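PDB 3CXB: secreted effector protein SifA, which is delivered into host cells, interacts with host PLEKHM2, and is required for endosomal tubulation and the formation of Salmonella-induced filaments. Local coordinates for residues Tyr205-Ile210 and Asn233-Thr238. Numbering follows the deposited sequence.
Sequences YLAAKI and NAFLET
Phe235 reaches from helix 228-241 to the flank of helix 197-220, where it meets Ile210 and Ala207. Its CG lies anti to the backbone N (chi1 174°), which carries the ring across the gap although the CB itself does not point at the opposite helix. The side chains of Ile210 and Phe235 cross at about a right angle, and the methyl CG2 of Ile210 lies 3.8 Å from Phe235 CD1, approaching the ring obliquely. One turn earlier, Ala207 CB sits 4.1 Å from Phe235 CZ; its small methyl suits a place where a broad ring must come close to the helix backbone. The carbonyl O of Ala207 lies in the plane of that ring at its edge, 3.5 Å from CE1, so that the weakly positive C-H rim, rather than the electron-rich face, meets the oxygen.

The two segments belong to neighbouring helices of a helical hairpin and run roughly antiparallel, at 145°, with their axes 10.2 Å apart at closest approach. They bury 202 Å² between them, and no hydrogen bond crosses. Phe235 and Ile210 span most of the gap, while Ala207 takes part because the ring comes to it. Ile210 directs its CB at helix 228-241, and its beta-branched bulk also touches Ile310 and Ala314 of helix 307-324. Thr238, whose CB is directed at helix 197-220, touches Gln317 of the same third helix; its exact fit against Ile210 is doubtful. Against this buried cluster of Ala207, Ile210, Phe235 and Thr238 stand the solvent-facing sides: Ala208 turns its methyl away from the partner helix and is exposed, as is Leu236, whose CB is directed away from helix 197-220.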
ATOM      1  N   TYR A 205       6.720  12.056   6.332  1.00 53.71           N
ATOM      2  CA  TYR A 205       5.554  11.200   6.512  1.00 52.81           C
ATOM      3  C   TYR A 205       5.788  10.131   7.577  1.00 50.50           C
ATOM      4  O   TYR A 205       5.054  10.039   8.556  1.00 49.84           O
ATOM      5  CB  TYR A 205       5.198  10.551   5.166  1.00 52.29           C
ATOM      6  CG  TYR A 205       3.787  10.012   5.069  1.00 53.22           C
ATOM      7  CD1 TYR A 205       3.443   8.781   5.637  1.00 52.76           C
ATOM      8  CD2 TYR A 205       2.789  10.734   4.401  1.00 51.82           C
ATOM      9  CE1 TYR A 205       2.142   8.286   5.537  1.00 51.41           C
ATOM     10  CE2 TYR A 205       1.492  10.248   4.296  1.00 48.87           C
ATOM     11  CZ  TYR A 205       1.178   9.025   4.862  1.00 50.40           C
ATOM     12  OH  TYR A 205      -0.090   8.521   4.721  1.00 49.73           O
ATOM     13  N   LEU A 206       6.831   9.338   7.394  1.00 50.56           N
ATOM     14  CA  LEU A 206       7.112   8.277   8.331  1.00 52.29           C
ATOM     15  C   LEU A 206       7.391   8.739   9.759  1.00 53.39           C
ATOM     16  O   LEU A 206       6.902   8.123  10.708  1.00 52.23           O
ATOM     17  CB  LEU A 206       8.261   7.416   7.801  1.00 52.85           C
ATOM     18  CG  LEU A 206       7.862   6.533   6.607  1.00 53.96           C
ATOM     19  CD1 LEU A 206       9.067   5.865   5.969  1.00 50.87           C
ATOM     20  CD2 LEU A 206       6.885   5.477   7.096  1.00 53.66           C
ATOM     21  N   ALA A 207       8.166   9.811   9.928  1.00 53.08           N
ATOM     22  CA  ALA A 207       8.466  10.286  11.282  1.00 51.59           C
ATOM     23  C   ALA A 207       7.174  10.756  11.947  1.00 50.55           C
ATOM     24  O   ALA A 207       6.975  10.545  13.152  1.00 47.23           O
ATOM     25  CB  ALA A 207       9.512  11.411  11.257  1.00 49.58           C
ATOM     26  N   ALA A 208       6.286  11.370  11.165  1.00 47.15           N
ATOM     27  CA  ALA A 208       5.002  11.821  11.702  1.00 45.36           C
ATOM     28  C   ALA A 208       4.168  10.615  12.166  1.00 43.47           C
ATOM     29  O   ALA A 208       3.476  10.680  13.193  1.00 44.48           O
ATOM     30  CB  ALA A 208       4.245  12.591  10.655  1.00 45.68           C
ATOM     31  N   LYS A 209       4.237   9.524  11.399  1.00 40.66           N
ATOM     32  CA  LYS A 209       3.515   8.302  11.722  1.00 38.34           C
ATOM     33  C   LYS A 209       4.094   7.731  13.017  1.00 38.97           C
ATOM     34  O   LYS A 209       3.367   7.277  13.908  1.00 35.86           O
ATOM     35  CB  LYS A 209       3.682   7.285  10.593  1.00 37.65           C
ATOM     36  CG  LYS A 209       2.428   6.524  10.231  1.00 37.72           C
ATOM     37  CD  LYS A 209       1.324   7.467   9.829  1.00 39.60           C
ATOM     38  CE  LYS A 209       0.225   6.732   9.074  1.00 42.45           C
ATOM     39  NZ  LYS A 209      -1.021   7.553   8.977  1.00 43.49           N
ATOM     40  N   ILE A 210       5.414   7.775  13.124  1.00 39.72           N
ATOM     41  CA  ILE A 210       6.075   7.262  14.311  1.00 40.37           C
ATOM     42  C   ILE A 210       5.652   8.068  15.523  1.00 45.30           C
ATOM     43  O   ILE A 210       5.501   7.520  16.613  1.00 46.68           O
ATOM     44  CB  ILE A 210       7.615   7.280  14.169  1.00 37.81           C
ATOM     45  CG1 ILE A 210       8.039   6.293  13.072  1.00 33.35           C
ATOM     46  CG2 ILE A 210       8.245   6.855  15.481  1.00 32.85           C
ATOM     47  CD1 ILE A 210       9.445   6.442  12.596  1.00 29.99           C
ATOM     48  N   ASN A 233      12.971   8.409  23.373  1.00 53.93           N
ATOM     49  CA  ASN A 233      13.867   7.318  23.056  1.00 51.41           C
ATOM     50  C   ASN A 233      13.215   6.432  21.996  1.00 48.34           C
ATOM     51  O   ASN A 233      13.860   6.038  21.027  1.00 48.87           O
ATOM     52  CB  ASN A 233      14.197   6.520  24.322  1.00 56.06           C
ATOM     53  CG  ASN A 233      15.326   7.155  25.142  1.00 58.54           C
ATOM     54  OD1 ASN A 233      15.356   8.374  25.359  1.00 58.51           O
ATOM     55  ND2 ASN A 233      16.258   6.324  25.603  1.00 58.66           N
ATOM     56  N   ALA A 234      11.927   6.146  22.155  1.00 44.15           N
ATOM     57  CA  ALA A 234      11.226   5.312  21.186  1.00 40.44           C
ATOM     58  C   ALA A 234      11.243   5.991  19.822  1.00 39.02           C
ATOM     59  O   ALA A 234      11.586   5.371  18.809  1.00 36.23           O
ATOM     60  CB  ALA A 234       9.772   5.057  21.638  1.00 38.14           C
ATOM     61  N   PHE A 235      10.870   7.268  19.794  1.00 38.37           N
ATOM     62  CA  PHE A 235      10.864   8.009  18.540  1.00 40.20           C
ATOM     63  C   PHE A 235      12.214   7.989  17.809  1.00 43.35           C
ATOM     64  O   PHE A 235      12.260   7.830  16.590  1.00 44.64           O
ATOM     65  CB  PHE A 235      10.507   9.467  18.748  1.00 36.04           C
ATOM     66  CG  PHE A 235      10.626  10.273  17.491  1.00 34.48           C
ATOM     67  CD1 PHE A 235       9.595  10.273  16.553  1.00 30.19           C
ATOM     68  CD2 PHE A 235      11.786  11.007  17.222  1.00 32.10           C
ATOM     69  CE1 PHE A 235       9.708  10.998  15.369  1.00 28.94           C
ATOM     70  CE2 PHE A 235      11.907  11.739  16.028  1.00 29.19           C
ATOM     71  CZ  PHE A 235      10.868  11.733  15.104  1.00 26.03           C
ATOM     72  N   LEU A 236      13.304   8.189  18.541  1.00 44.94           N
ATOM     73  CA  LEU A 236      14.628   8.194  17.934  1.00 46.66           C
ATOM     74  C   LEU A 236      15.082   6.802  17.528  1.00 47.58           C
ATOM     75  O   LEU A 236      15.773   6.640  16.513  1.00 47.74           O
ATOM     76  CB  LEU A 236      15.660   8.786  18.902  1.00 47.56           C
ATOM     77  CG  LEU A 236      15.410  10.212  19.403  1.00 47.61           C
ATOM     78  CD1 LEU A 236      16.467  10.552  20.437  1.00 48.18           C
ATOM     79  CD2 LEU A 236      15.432  11.208  18.262  1.00 43.28           C
ATOM     80  N   GLU A 237      14.689   5.811  18.326  1.00 48.35           N
ATOM     81  CA  GLU A 237      15.053   4.423  18.094  1.00 51.05           C
ATOM     82  C   GLU A 237      14.370   3.884  16.840  1.00 52.12           C
ATOM     83  O   GLU A 237      15.026   3.319  15.963  1.00 51.88           O
ATOM     84  CB  GLU A 237      14.667   3.576  19.311  1.00 55.10           C
ATOM     85  CG  GLU A 237      15.397   2.253  19.415  1.00 61.41           C
ATOM     86  CD  GLU A 237      16.406   2.238  20.549  1.00 65.21           C
ATOM     87  OE1 GLU A 237      17.247   1.311  20.583  1.00 69.57           O
ATOM     88  OE2 GLU A 237      16.355   3.146  21.408  1.00 66.15           O
ATOM     89  N   THR A 238      13.060   4.072  16.729  1.00 51.89           N
ATOM     90  CA  THR A 238      12.380   3.565  15.549  1.00 51.13           C
ATOM     91  C   THR A 238      12.846   4.339  14.317  1.00 51.83           C
ATOM     92  O   THR A 238      12.999   3.764  13.238  1.00 52.08           O
ATOM     93  CB  THR A 238      10.845   3.665  15.662  1.00 51.26           C
ATOM     94  OG1 THR A 238      10.434   4.967  15.250  1.00 53.99           O
ATOM     95  CG2 THR A 238      10.384   3.424  17.094  1.00 49.52           C
TER